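Local coordinates for protein phosphoserine phosphatase RsbX (Bacillus subtilis, PDB 3W42) that dephosphorylates phosphoserine in the stressosome protein RsbS and so acts as a negative regulator of the general stress factor sigma-B, at residues 5-10 and 31-36; 73-78 and 90-95; 103-108 and 136-141. All coordinates share one frame; numbering follows the deposited sequence.

Overall arrangement
All three contacts reach the same five-stranded antiparallel sheet, at different places. Interaction 1 lies at the surface, where the turn after edge strand 27-33 meets the turn after strand 2-6 of the other sheet; its centre is about 18 Å from that of interaction 2 and 23 Å from that of interaction 3. Interaction 2 is core, helix 71-81 laid on central strand 88-96, and rests on apolar side-chain contacts, with no hydrogen bond across it. Interaction 3, partly buried, joins the neighbouring strand 101-107 to the opposite edge by backbone bonds and waters. Interactions 2 and 3 touch, their centres about 8 Å apart, Tyr138 packing on Ile75 and probably hydrogen-bonding Glu76. Water and polar groups dominate interaction 1.

Interaction 1 (5-10 and 31-36)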
ATOM      1  N   GLU A   5       8.123   8.581  -8.866  1.00  6.43           N
ATOM      2  CA  GLU A   5       7.420   8.945 -10.072  0.67  7.14           C
ATOM      3  C   GLU A   5       6.661  10.225  -9.817  1.00  7.50           C
ATOM      4  O   GLU A   5       6.383  10.562  -8.658  1.00  8.44           O
ATOM      5  CB  GLU A   5       6.439   7.845 -10.519  0.67  8.44           C
ATOM      6  CG  GLU A   5       7.124   6.476 -10.862  0.67 10.64           C
ATOM      7  CD  GLU A   5       8.046   6.422 -12.072  0.67 12.71           C
ATOM      8  OE1 GLU A   5       8.846   5.410 -12.198  0.67 15.16           O
ATOM      9  OE2 GLU A   5       8.055   7.356 -12.924  0.67 16.00           O
ATOM     10  N   GLU A   6       6.332  10.960 -10.874  1.00  7.28           N
ATOM     11  CA  GLU A   6       5.540  12.172 -10.737  1.00  7.61           C
ATOM     12  C   GLU A   6       4.784  12.466 -12.015  1.00  7.11           C
ATOM     13  O   GLU A   6       5.346  12.273 -13.120  1.00  8.49           O
ATOM     14  CB  GLU A   6       6.478  13.366 -10.472  1.00  8.88           C
ATOM     15  CG  GLU A   6       5.746  14.674 -10.240  1.00 11.53           C
ATOM     16  CD  GLU A   6       6.600  15.782  -9.675  1.00 14.88           C
ATOM     17  OE1 GLU A   6       7.745  15.555  -9.374  1.00 16.74           O
ATOM     18  OE2 GLU A   6       6.061  16.921  -9.411  1.00 23.83           O
ATOM     19  N   ASN A   7       3.594  12.991 -11.875  1.00  6.43           N
ATOM     20  CA  ASN A   7       2.864  13.586 -12.961  1.00  7.09           C
ATOM     21  C   ASN A   7       2.196  14.857 -12.464  1.00  6.94           C
ATOM     22  O   ASN A   7       2.523  15.323 -11.371  1.00  7.86           O
ATOM     23  CB  ASN A   7       1.981  12.607 -13.713  1.00  7.61           C
ATOM     24  CG  ASN A   7       0.775  12.165 -12.929  1.00  7.08           C
ATOM     25  OD1 ASN A   7       0.433  12.727 -11.875  1.00  7.14           O
ATOM     26  ND2 ASN A   7       0.148  11.107 -13.395  1.00  9.10           N
ATOM     27  N   GLU A   8       1.259  15.411 -13.218  1.00  6.96           N
ATOM     28  CA  GLU A   8       0.652  16.651 -12.788  1.00  7.29           C
ATOM     29  C   GLU A   8      -0.248  16.492 -11.551  1.00  5.76           C
ATOM     30  O   GLU A   8      -0.554  17.497 -10.911  1.00  7.90           O
ATOM     31  CB  GLU A   8      -0.181  17.249 -13.958  1.00  8.75           C
ATOM     32  CG  GLU A   8       0.654  17.689 -15.188  1.00 10.49           C
ATOM     33  CD  GLU A   8      -0.164  17.888 -16.472  1.00 11.44           C
ATOM     34  OE1 GLU A   8      -0.668  16.826 -17.026  1.00 14.23           O
ATOM     35  OE2 GLU A   8      -0.348  19.041 -16.905  1.00 17.75           O
ATOM     36  N   HIS A   9      -0.655  15.287 -11.255  1.00  5.37           N
ATOM     37  CA  HIS A   9      -1.659  15.008 -10.240  1.00  5.47           C
ATOM     38  C   HIS A   9      -1.126  14.383  -8.977  1.00  5.31           C
ATOM     39  O   HIS A   9      -1.805  14.417  -7.934  1.00  5.46           O
ATOM     40  CB  HIS A   9      -2.747  14.109 -10.831  1.00  6.21           C
ATOM     41  CG  HIS A   9      -3.365  14.739 -12.039  1.00  7.71           C
ATOM     42  ND1 HIS A   9      -4.113  15.886 -11.969  1.00  9.38           N
ATOM     43  CD2 HIS A   9      -3.225  14.381 -13.337  1.00 10.81           C
ATOM     44  CE1 HIS A   9      -4.436  16.194 -13.226  1.00 13.85           C
ATOM     45  NE2 HIS A   9      -3.882  15.315 -14.054  1.00 12.35           N
ATOM     46  N   ILE A  10       0.017  13.734  -9.035  1.00  5.50           N
ATOM     47  CA  ILE A  10       0.572  13.028  -7.893  1.00  5.82           C
ATOM     48  C   ILE A  10       2.075  12.887  -8.048  1.00  6.12           C
ATOM     49  O   ILE A  10       2.592  12.776  -9.148  1.00  6.94           O
ATOM     50  CB  ILE A  10      -0.068  11.594  -7.769  1.00  6.17           C
ATOM     51  CG1 ILE A  10       0.122  11.004  -6.335  1.00  6.07           C
ATOM     52  CG2 ILE A  10       0.368  10.645  -8.917  1.00  7.79           C
ATOM     53  CD1 ILE A  10      -0.543   9.677  -6.161  1.00  7.49           C
ATOM     54  N   MET A  31       2.484  -0.291  -8.558  1.00  7.03           N
ATOM     55  CA  MET A  31       2.194   1.204  -8.642  0.56  9.01           C
ATOM     56  C   MET A  31       2.041   1.479 -10.145  1.00  8.31           C
ATOM     57  O   MET A  31       3.039   1.265 -10.835  1.00  9.52           O
ATOM     58  CB  MET A  31       3.291   2.185  -8.137  0.56  9.62           C
ATOM     59  CG  MET A  31       3.102   3.671  -8.508  0.56 13.59           C
ATOM     60  SD  MET A  31       1.570   4.436  -7.889  0.56 10.96           S
ATOM     61  CE  MET A  31       2.163   4.304  -6.391  0.56  3.22           C
ATOM     62  N   LYS A  32       0.967   2.079 -10.618  1.00  7.43           N
ATOM     63  CA  LYS A  32       0.958   2.697 -11.941  1.00  9.06           C
ATOM     64  C   LYS A  32       0.042   3.880 -11.940  1.00  7.29           C
ATOM     65  O   LYS A  32      -1.080   3.795 -11.511  1.00  7.72           O
ATOM     66  CB  LYS A  32       0.491   1.711 -13.002  1.00 11.12           C
ATOM     67  CG  LYS A  32       0.501   2.201 -14.409  1.00 16.00           C
ATOM     68  CD  LYS A  32      -0.398   1.261 -15.274  1.00 24.12           C
ATOM     69  CE  LYS A  32       0.328  -0.147 -15.493  1.00 29.02           C
ATOM     70  NZ  LYS A  32      -0.150  -1.352 -16.398  1.00 31.17           N
ATOM     71  N   ALA A  33       0.531   4.987 -12.438  1.00 10.74           N
ATOM     72  CA  ALA A  33      -0.197   6.193 -12.635  1.00 10.50           C
ATOM     73  C   ALA A  33      -0.170   6.589 -14.102  1.00 10.42           C
ATOM     74  O   ALA A  33       0.857   6.445 -14.757  1.00 13.15           O
ATOM     75  CB  ALA A  33       0.311   7.365 -11.737  1.00 15.23           C
ATOM     76  N   ASP A  34      -1.268   7.088 -14.616  1.00  9.80           N
ATOM     77  CA  ASP A  34      -1.299   7.819 -15.884  1.00  9.40           C
ATOM     78  C   ASP A  34      -1.964   9.184 -15.593  1.00  8.24           C
ATOM     79  O   ASP A  34      -2.055   9.591 -14.435  1.00  8.43           O
ATOM     80  CB  ASP A  34      -2.010   6.999 -16.954  1.00 11.90           C
ATOM     81  CG  ASP A  34      -3.483   6.788 -16.750  1.00 11.63           C
ATOM     82  OD1 ASP A  34      -4.120   7.428 -15.983  1.00  9.80           O
ATOM     83  OD2 ASP A  34      -3.966   5.963 -17.541  1.00 18.72           O
ATOM     84  N   ASP A  35      -2.290   9.924 -16.637  1.00  8.46           N
ATOM     85  CA  ASP A  35      -2.775  11.288 -16.408  1.00  8.01           C
ATOM     86  C   ASP A  35      -4.133  11.321 -15.755  1.00  7.81           C
ATOM     87  O   ASP A  35      -4.559  12.375 -15.298  1.00  9.35           O
ATOM     88  CB  ASP A  35      -2.818  12.069 -17.719  1.00  9.86           C
ATOM     89  CG  ASP A  35      -1.480  12.225 -18.369  1.00 10.06           C
ATOM     90  OD1 ASP A  35      -0.454  12.341 -17.681  1.00 10.56           O
ATOM     91  OD2 ASP A  35      -1.452  12.276 -19.626  1.00 12.57           O
ATOM     92  N   LYS A  36      -4.833  10.183 -15.759  1.00  7.84           N
ATOM     93  CA  LYS A  36      -6.210  10.106 -15.298  1.00  8.56           C
ATOM     94  C   LYS A  36      -6.351   9.400 -13.940  1.00  7.17           C
ATOM     95  O   LYS A  36      -7.259   9.738 -13.171  1.00  7.40           O
ATOM     96  CB  LYS A  36      -7.101   9.436 -16.323  1.00 10.99           C
ATOM     97  CG  LYS A  36      -7.220  10.293 -17.633  1.00 19.14           C
ATOM     98  CD  LYS A  36      -7.943   9.600 -18.835  1.00 26.90           C
ATOM     99  CE  LYS A  36      -9.495   9.088 -18.758  1.00 30.21           C
ATOM    100  NZ  LYS A  36     -10.056   8.659 -20.169  1.00 23.93           N
TER
HETATM  101  O   HOH W   1       0.902  10.384 -16.126  1.00 13.79           O
HETATM  102  O   HOH W   2      -0.091  14.344 -15.664  1.00 12.59           O
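Asn7 and Asp35 meet through water 1, which accepts from Asn7 ND2 at 2.9 Å and donates to Asp35 OD1. A second water donates to both Asp35 OD1 and Glu8 OE1 while accepting from Glu8 N; set between carboxylates whose nearest oxygens, Glu8 OE1 and Asp35 OD1, are 4.5 Å apart, it probably eases their repulsion. The CD2 corner of the His9 ring approaches Asp35 O at 3.1 Å, and Glu8 CB covers one ring face. Inward, Ile10 CG2 faces Ala33 CB at 4.3 Å; the Ala33 methyl CB also lies 4.1 Å from Asn7 ND2.

With CG between its backbone N and carbonyl carbon (chi1 71°), Asn7 folds OD1 back to accept from His9 N, above the carbonyl plane, at 2.8 Å and from Ile10 N, nearly in line with the C=O. These bonds fix the amide's rotation and leave ND2 turned toward segment 31-36. Asp34 OD1 accepts from Lys36 N and Glu37 N. Further out, the His9 ring meets that of Phe97, and Ile10 and Ala33 rest on Leu38. Asx turns at Asn7 and Asp34 each lie in a beta-hairpin connection, 2-6 to 10-17 and 27-33 to 37-45, and the two connections meet at the edge of the PPM-type sandwich.

Interaction 2 (73-78 and 90-95)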
ATOM      1  N   SER A  73     -13.405  -6.053  -6.672  1.00  7.17           N
ATOM      2  CA  SER A  73     -13.195  -7.096  -7.664  0.60  7.17           C
ATOM      3  C   SER A  73     -11.765  -7.595  -7.726  1.00  6.29           C
ATOM      4  O   SER A  73     -11.507  -8.792  -7.792  1.00  7.31           O
ATOM      5  CB  SER A  73     -13.578  -6.582  -9.022  0.60  7.98           C
ATOM      6  OG  SER A  73     -13.417  -7.601 -10.013  0.60 10.53           O
ATOM      7  N   ILE A  74     -10.846  -6.651  -7.683  1.00  6.56           N
ATOM      8  CA  ILE A  74      -9.437  -6.998  -7.755  1.00  6.63           C
ATOM      9  C   ILE A  74      -9.062  -7.846  -6.518  1.00  6.31           C
ATOM     10  O   ILE A  74      -8.405  -8.893  -6.613  1.00  7.61           O
ATOM     11  CB  ILE A  74      -8.512  -5.772  -7.850  1.00  6.93           C
ATOM     12  CG1 ILE A  74      -8.855  -4.961  -9.107  1.00  7.87           C
ATOM     13  CG2 ILE A  74      -7.051  -6.240  -7.836  1.00  9.50           C
ATOM     14  CD1 ILE A  74      -8.098  -3.646  -9.192  1.00  9.22           C
ATOM     15  N   ILE A  75      -9.489  -7.401  -5.313  1.00  6.69           N
ATOM     16  CA  ILE A  75      -9.094  -8.113  -4.112  1.00  7.18           C
ATOM     17  C   ILE A  75      -9.669  -9.511  -4.071  1.00  7.02           C
ATOM     18  O   ILE A  75      -9.028 -10.415  -3.543  1.00  7.82           O
ATOM     19  CB  ILE A  75      -9.386  -7.276  -2.850  1.00  7.09           C
ATOM     20  CG1 ILE A  75      -8.385  -7.725  -1.744  1.00  7.47           C
ATOM     21  CG2 ILE A  75     -10.794  -7.382  -2.431  1.00  8.98           C
ATOM     22  CD1 ILE A  75      -8.460  -6.776  -0.484  1.00  8.55           C
ATOM     23  N   GLU A  76     -10.868  -9.705  -4.654  1.00  6.94           N
ATOM     24  CA  GLU A  76     -11.428 -11.062  -4.680  1.00  7.24           C
ATOM     25  C   GLU A  76     -10.653 -11.973  -5.636  1.00  7.84           C
ATOM     26  O   GLU A  76     -10.485 -13.151  -5.296  1.00  7.87           O
ATOM     27  CB  GLU A  76     -12.925 -10.980  -5.029  1.00  7.81           C
ATOM     28  CG  GLU A  76     -13.520 -12.332  -5.286  1.00  9.91           C
ATOM     29  CD  GLU A  76     -13.427 -13.352  -4.164  1.00 12.23           C
ATOM     30  OE1 GLU A  76     -13.072 -12.973  -2.935  1.00 13.77           O
ATOM     31  OE2 GLU A  76     -13.696 -14.526  -4.465  1.00 12.24           O
ATOM     32  N   ARG A  77     -10.178 -11.461  -6.752  1.00  7.35           N
ATOM     33  CA  ARG A  77      -9.294 -12.257  -7.561  1.00  7.77           C
ATOM     34  C   ARG A  77      -8.055 -12.663  -6.770  1.00  7.37           C
ATOM     35  O   ARG A  77      -7.540 -13.782  -6.909  1.00  7.78           O
ATOM     36  CB  ARG A  77      -8.853 -11.500  -8.831  1.00  7.07           C
ATOM     37  CG  ARG A  77      -9.961 -11.225  -9.814  1.00  7.93           C
ATOM     38  CD  ARG A  77      -9.412 -10.549 -11.060  1.00  8.38           C
ATOM     39  NE  ARG A  77     -10.415 -10.220 -12.045  1.00  8.37           N
ATOM     40  CZ  ARG A  77     -10.835 -11.020 -13.015  1.00  7.06           C
ATOM     41  NH1 ARG A  77     -10.426 -12.274 -13.117  1.00  8.58           N
ATOM     42  NH2 ARG A  77     -11.694 -10.553 -13.919  1.00  8.19           N
ATOM     43  N   CYS A  78      -7.515 -11.692  -6.044  1.00  7.27           N
ATOM     44  CA  CYS A  78      -6.362 -11.961  -5.181  1.00  7.81           C
ATOM     45  C   CYS A  78      -6.676 -13.049  -4.166  1.00  7.07           C
ATOM     46  O   CYS A  78      -5.892 -13.997  -4.005  1.00  8.03           O
ATOM     47  CB  CYS A  78      -5.918 -10.709  -4.467  1.00  7.63           C
ATOM     48  SG  CYS A  78      -5.210  -9.446  -5.583  1.00  7.89           S
ATOM     49  N   ALA A  90      -3.050  -7.603   2.426  1.00  4.52           N
ATOM     50  CA  ALA A  90      -2.922  -6.756   1.259  1.00  4.58           C
ATOM     51  C   ALA A  90      -3.887  -5.578   1.337  1.00  4.65           C
ATOM     52  O   ALA A  90      -4.953  -5.665   1.941  1.00  6.33           O
ATOM     53  CB  ALA A  90      -3.265  -7.542  -0.016  1.00  6.11           C
ATOM     54  N   SER A  91      -3.503  -4.516   0.654  1.00  4.43           N
ATOM     55  CA  SER A  91      -4.260  -3.291   0.522  1.00  4.73           C
ATOM     56  C   SER A  91      -4.187  -2.822  -0.876  1.00  4.67           C
ATOM     57  O   SER A  91      -3.120  -2.830  -1.517  1.00  5.72           O
ATOM     58  CB  SER A  91      -3.716  -2.228   1.423  1.00  7.44           C
ATOM     59  OG  SER A  91      -3.830  -2.680   2.785  1.00 10.08           O
ATOM     60  N   ILE A  92      -5.338  -2.380  -1.439  1.00  4.42           N
ATOM     61  CA  ILE A  92      -5.449  -1.931  -2.809  1.00  4.83           C
ATOM     62  C   ILE A  92      -6.142  -0.569  -2.834  1.00  4.77           C
ATOM     63  O   ILE A  92      -7.188  -0.373  -2.220  1.00  5.34           O
ATOM     64  CB  ILE A  92      -6.261  -2.901  -3.670  1.00  6.60           C
ATOM     65  CG1 ILE A  92      -5.604  -4.297  -3.613  1.00  7.84           C
ATOM     66  CG2 ILE A  92      -6.248  -2.468  -5.154  1.00  7.87           C
ATOM     67  CD1 ILE A  92      -6.379  -5.377  -4.436  1.00 11.06           C
ATOM     68  N   LEU A  93      -5.517   0.398  -3.512  1.00  4.70           N
ATOM     69  CA  LEU A  93      -5.956   1.779  -3.606  1.00  4.44           C
ATOM     70  C   LEU A  93      -6.072   2.166  -5.064  1.00  4.54           C
ATOM     71  O   LEU A  93      -5.126   1.990  -5.839  1.00  5.49           O
ATOM     72  CB  LEU A  93      -4.944   2.672  -2.920  1.00  4.80           C
ATOM     73  CG  LEU A  93      -5.163   4.182  -2.980  1.00  5.19           C
ATOM     74  CD1 LEU A  93      -6.443   4.597  -2.257  1.00  6.39           C
ATOM     75  CD2 LEU A  93      -3.982   4.944  -2.431  1.00  6.37           C
ATOM     76  N   LYS A  94      -7.181   2.782  -5.446  1.00  4.58           N
ATOM     77  CA  LYS A  94      -7.353   3.416  -6.752  0.53  4.92           C
ATOM     78  C   LYS A  94      -7.709   4.871  -6.542  1.00  4.59           C
ATOM     79  O   LYS A  94      -8.432   5.220  -5.605  1.00  5.44           O
ATOM     80  CB  LYS A  94      -8.420   2.707  -7.581  0.53  5.44           C
ATOM     81  CG  LYS A  94      -7.958   1.376  -8.204  0.53  6.61           C
ATOM     82  CD  LYS A  94      -9.081   0.567  -8.853  0.53  8.29           C
ATOM     83  CE  LYS A  94      -9.767   1.304 -10.006  0.53  7.50           C
ATOM     84  NZ  LYS A  94      -9.007   1.307 -11.234  0.53 12.80           N
ATOM     85  N   ILE A  95      -7.213   5.725  -7.423  1.00  5.01           N
ATOM     86  CA  ILE A  95      -7.461   7.163  -7.376  1.00  5.06           C
ATOM     87  C   ILE A  95      -7.867   7.639  -8.743  1.00  5.64           C
ATOM     88  O   ILE A  95      -7.207   7.359  -9.726  1.00  6.68           O
ATOM     89  CB  ILE A  95      -6.273   7.962  -6.848  1.00  6.22           C
ATOM     90  CG1 ILE A  95      -5.733   7.392  -5.550  1.00  7.89           C
ATOM     91  CG2 ILE A  95      -6.670   9.424  -6.799  1.00  9.01           C
ATOM     92  CD1 ILE A  95      -4.490   8.106  -4.967  1.00 10.15           C
TER
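Ile92 sets its CD1 methyl against the helix where Ile74 and Ile75 adjoin, and this one atom makes most of the close contacts. Ile74 CG2 lies 3.6 Å from Ile92 CD1, and Ile75 CB is 3.9 Å from the same methyl, in a direction roughly at right angles. The tip also reaches the helix backbone, 3.8 Å from Ile75 N, touching backbone as well as side chains. Its extended chain makes this possible: CG1 stands anti to the carbonyl carbon (chi1 -57°) and CD1 continues anti (chi2 179°), carrying the methyl away from the sheet. Both helix isoleucines cross the Ile92 side chain obliquely. A beta-branched residue suits a strand, and its long arm spans the distance between helix and strand; the axes of segments 73-78 and 90-95 approach to 9.4 Å.

Packing is looser toward both ends. Cys78 SG, one turn along the helix from Ile74, comes only to 4.4 Å of Ile92 CD1, while the small Ala90 packs on Ile59 of helix 49-65. At the other end Lys94 is partly exposed. Its methylenes extend the apolar surface, CD lying 4.3 Å from Ile74 CD1, and its bent chain takes NZ to a hydrogen bond with Ala67 O. Ser73, Glu76 and Arg77 belong to the outer side of the helix, where Arg77 forms a salt bridge with Glu69 and a cation-pi contact with Tyr66.

Val63 of helix 49-65 packs on both Ile74 and Ile92, adding a second helix to the same apolar layer. Segment 73-78 runs roughly antiparallel to segment 90-95, their directions 153° apart. A pair of helices laid on the outer face of an antiparallel sheet in this way is characteristic of the alpha-beta-beta-alpha sandwich of PP2C-like phosphatases.

Interaction 3 (103-108 and 136-141); sequences TYCSVG and QKYKTH
Cys105, Val107 and His141 bury much of the surface in this contact, and each meets its partner differently. Cys105 puts a small, polarisable side chain against the backbone and side chains of residues 138-140. Its SG swings away from its own backbone N (chi1 -172°), coming 3.8 Å from Tyr138 CB and equally near Thr140 OG1, whose hydroxyl hydrogen-bonds Glu72. The sulfur also stands obliquely to the Tyr138 ring, 5.0 Å from SG to the ring centroid, a sulfur-aromatic contact at the point where the two chains begin to diverge.

Val107 serves the wider end. Its CG2 methyl approaches the edge of the Tyr138 ring near the ring plane, 4.0 Å from CD1, and the two side chains cross at about a right angle. Gln136 CB lies over one face of that ring, offset toward the rim, so the aromatic group is held at face and edge by compact aliphatic groups. Tyr138 OH hydrogen-bonds Glu76, and Ile75 also packs on the ring, tying this loop to helix 71-81.

These residues stand where strand 140-144 joins strand 101-107 as the outermost strand of the five-stranded sheet in the PPM-type sandwich. His141 pairs with Tyr104 as an antiparallel hydrogen-bonded pair. His141 N gives Tyr104 O a nearly straight bond (169°), and Tyr104 N returns one to His141 O at 2.9 Å, each donor in the plane of the carbonyl it meets. The imidazole stacks on Phe122, whereas the Tyr104 ring leads away toward Phe112 and its hydroxyl hydrogen-bonds Ser91.

On the N-terminal side of Thr140 the chains part and water replaces direct pairing. Water 3 accepts from Ser106 N and donates to Lys139 O at 2.8 Å; water 4 accepts from Lys139 N and donates to Ser106 O.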
ATOM      1  N   THR A 103     -10.719   5.026  -3.875  1.00  5.42           N
ATOM      2  CA  THR A 103     -11.424   3.860  -3.428  1.00  5.70           C
ATOM      3  C   THR A 103     -10.333   2.903  -2.825  1.00  5.05           C
ATOM      4  O   THR A 103      -9.215   2.809  -3.343  1.00  5.71           O
ATOM      5  CB  THR A 103     -12.166   3.179  -4.517  1.00  6.67           C
ATOM      6  OG1 THR A 103     -11.355   2.969  -5.670  1.00  7.52           O
ATOM      7  CG2 THR A 103     -13.454   3.930  -4.906  1.00  7.80           C
ATOM      8  N   TYR A 104     -10.683   2.223  -1.761  1.00  5.23           N
ATOM      9  CA  TYR A 104      -9.729   1.451  -0.983  1.00  4.71           C
ATOM     10  C   TYR A 104     -10.354   0.224  -0.428  1.00  5.00           C
ATOM     11  O   TYR A 104     -11.466   0.264   0.141  1.00  6.10           O
ATOM     12  CB  TYR A 104      -9.203   2.338   0.198  1.00  5.79           C
ATOM     13  CG  TYR A 104      -8.216   1.658   1.091  1.00  5.35           C
ATOM     14  CD1 TYR A 104      -6.910   1.407   0.625  1.00  5.23           C
ATOM     15  CD2 TYR A 104      -8.569   1.199   2.350  1.00  6.04           C
ATOM     16  CE1 TYR A 104      -5.986   0.777   1.458  1.00  5.74           C
ATOM     17  CE2 TYR A 104      -7.638   0.541   3.170  1.00  6.04           C
ATOM     18  CZ  TYR A 104      -6.349   0.346   2.699  1.00  5.45           C
ATOM     19  OH  TYR A 104      -5.397  -0.289   3.453  1.00  6.33           O
ATOM     20  N   CYS A 105      -9.654  -0.911  -0.517  1.00  5.09           N
ATOM     21  CA  CYS A 105     -10.108  -2.154   0.062  1.00  5.09           C
ATOM     22  C   CYS A 105      -8.885  -2.900   0.555  1.00  5.22           C
ATOM     23  O   CYS A 105      -7.865  -2.961  -0.128  1.00  5.86           O
ATOM     24  CB  CYS A 105     -10.899  -2.966  -0.909  1.00  6.99           C
ATOM     25  SG  CYS A 105     -11.723  -4.422  -0.266  1.00  8.62           S
ATOM     26  N   SER A 106      -9.004  -3.530   1.723  1.00  5.57           N
ATOM     27  CA  SER A 106      -7.890  -4.173   2.409  0.70  5.19           C
ATOM     28  C   SER A 106      -8.369  -5.341   3.228  1.00  5.13           C
ATOM     29  O   SER A 106      -9.488  -5.319   3.781  1.00  6.03           O
ATOM     30  CB  SER A 106      -7.258  -3.106   3.290  0.70  5.82           C
ATOM     31  OG  SER A 106      -6.203  -3.601   4.072  0.70  6.52           O
ATOM     32  N   VAL A 107      -7.492  -6.345   3.386  1.00  4.68           N
ATOM     33  CA  VAL A 107      -7.656  -7.372   4.419  1.00  5.22           C
ATOM     34  C   VAL A 107      -6.279  -7.586   5.058  1.00  5.06           C
ATOM     35  O   VAL A 107      -5.317  -7.851   4.345  1.00  5.65           O
ATOM     36  CB  VAL A 107      -8.193  -8.697   3.873  1.00  6.12           C
ATOM     37  CG1 VAL A 107      -8.254  -9.756   4.962  1.00  7.84           C
ATOM     38  CG2 VAL A 107      -9.600  -8.481   3.231  1.00  7.36           C
ATOM     39  N   GLY A 108      -6.224  -7.481   6.378  1.00  5.18           N
ATOM     40  CA  GLY A 108      -5.000  -7.727   7.081  1.00  5.72           C
ATOM     41  C   GLY A 108      -4.348  -6.489   7.604  1.00  5.43           C
ATOM     42  O   GLY A 108      -4.995  -5.498   7.921  1.00  7.80           O
ATOM     43  N   GLN A 136     -14.745 -13.946   2.017  1.00 18.79           N
ATOM     44  CA  GLN A 136     -14.490 -12.670   2.677  1.00 18.33           C
ATOM     45  C   GLN A 136     -15.668 -11.844   2.533  1.00 18.26           C
ATOM     46  O   GLN A 136     -16.274 -11.831   1.465  1.00 22.47           O
ATOM     47  CB  GLN A 136     -13.366 -11.844   2.009  1.00 18.57           C
ATOM     48  CG  GLN A 136     -12.022 -12.415   2.301  1.00 21.76           C
ATOM     49  CD  GLN A 136     -11.412 -12.165   3.727  1.00 18.57           C
ATOM     50  OE1 GLN A 136     -10.465 -12.771   4.082  1.00 20.19           O
ATOM     51  NE2 GLN A 136     -11.936 -11.193   4.475  1.00 19.91           N
ATOM     52  N   LYS A 137     -15.919 -10.932   3.485  0.50 16.87           N
ATOM     53  CA  LYS A 137     -16.940  -9.873   3.388  0.50 17.16           C
ATOM     54  C   LYS A 137     -16.201  -8.528   3.400  0.50 14.14           C
ATOM     55  O   LYS A 137     -15.845  -7.943   4.406  0.50 13.74           O
ATOM     56  CB  LYS A 137     -17.907  -9.916   4.539  0.50 18.17           C
ATOM     57  CG  LYS A 137     -18.826 -11.080   4.496  0.50 20.91           C
ATOM     58  CD  LYS A 137     -19.550 -11.140   5.820  0.50 25.40           C
ATOM     59  CE  LYS A 137     -20.833 -11.896   5.752  0.50 28.19           C
ATOM     60  NZ  LYS A 137     -21.644 -11.532   6.946  0.50 29.46           N
ATOM     61  N   TYR A 138     -15.804  -8.102   2.231  1.00 12.01           N
ATOM     62  CA  TYR A 138     -14.929  -6.962   2.052  1.00 10.10           C
ATOM     63  C   TYR A 138     -15.644  -5.655   2.426  1.00 11.05           C
ATOM     64  O   TYR A 138     -16.881  -5.530   2.321  1.00 14.50           O
ATOM     65  CB  TYR A 138     -14.528  -6.886   0.571  1.00 11.00           C
ATOM     66  CG  TYR A 138     -13.784  -8.100   0.100  1.00 11.04           C
ATOM     67  CD1 TYR A 138     -12.568  -8.386   0.624  1.00 10.12           C
ATOM     68  CD2 TYR A 138     -14.333  -8.996  -0.822  1.00 10.40           C
ATOM     69  CE1 TYR A 138     -11.878  -9.443   0.128  1.00 11.73           C
ATOM     70  CE2 TYR A 138     -13.657 -10.127  -1.216  1.00 11.37           C
ATOM     71  CZ  TYR A 138     -12.427 -10.313  -0.781  1.00 11.73           C
ATOM     72  OH  TYR A 138     -11.719 -11.413  -1.180  1.00 13.98           O
ATOM     73  N   LYS A 139     -14.850  -4.695   2.817  1.00 10.80           N
ATOM     74  CA  LYS A 139     -15.287  -3.341   3.087  1.00 11.87           C
ATOM     75  C   LYS A 139     -14.575  -2.432   2.067  1.00 10.92           C
ATOM     76  O   LYS A 139     -13.348  -2.505   1.974  1.00 13.80           O
ATOM     77  CB  LYS A 139     -14.980  -2.989   4.561  1.00 13.00           C
ATOM     78  CG  LYS A 139     -15.036  -1.628   4.940  1.00 18.26           C
ATOM     79  CD  LYS A 139     -16.430  -1.109   4.747  1.00 18.53           C
ATOM     80  CE  LYS A 139     -16.505   0.371   5.167  1.00 23.37           C
ATOM     81  NZ  LYS A 139     -17.892   0.919   5.110  1.00 26.50           N
ATOM     82  N   THR A 140     -15.255  -1.749   1.223  1.00  9.57           N
ATOM     83  CA  THR A 140     -14.647  -0.792   0.360  1.00  9.43           C
ATOM     84  C   THR A 140     -14.963   0.596   0.821  1.00  8.06           C
ATOM     85  O   THR A 140     -16.147   0.938   1.056  1.00 10.48           O
ATOM     86  CB  THR A 140     -15.105  -1.010  -1.084  1.00 12.46           C
ATOM     87  OG1 THR A 140     -14.660  -2.294  -1.511  1.00 17.55           O
ATOM     88  CG2 THR A 140     -14.523   0.125  -2.001  1.00 16.39           C
ATOM     89  N   HIS A 141     -13.970   1.450   0.896  1.00  6.86           N
ATOM     90  CA  HIS A 141     -14.146   2.883   1.231  0.66  7.30           C
ATOM     91  C   HIS A 141     -14.037   3.688  -0.024  1.00  7.31           C
ATOM     92  O   HIS A 141     -13.151   3.483  -0.860  1.00  9.22           O
ATOM     93  CB  HIS A 141     -13.064   3.381   2.221  0.66  8.25           C
ATOM     94  CG  HIS A 141     -13.227   4.791   2.761  0.66 10.02           C
ATOM     95  ND1 HIS A 141     -14.104   5.056   3.774  0.66 14.23           N
ATOM     96  CD2 HIS A 141     -12.607   5.972   2.474  0.66 10.95           C
ATOM     97  CE1 HIS A 141     -14.043   6.344   4.078  0.66 14.15           C
ATOM     98  NE2 HIS A 141     -13.122   6.915   3.335  0.66 14.44           N
TER
HETATM   99  O   HOH W   3     -11.122  -2.793   3.656  1.00  9.50           O
HETATM  100  O   HOH W   4     -12.259  -5.723   3.629  1.00 13.15           O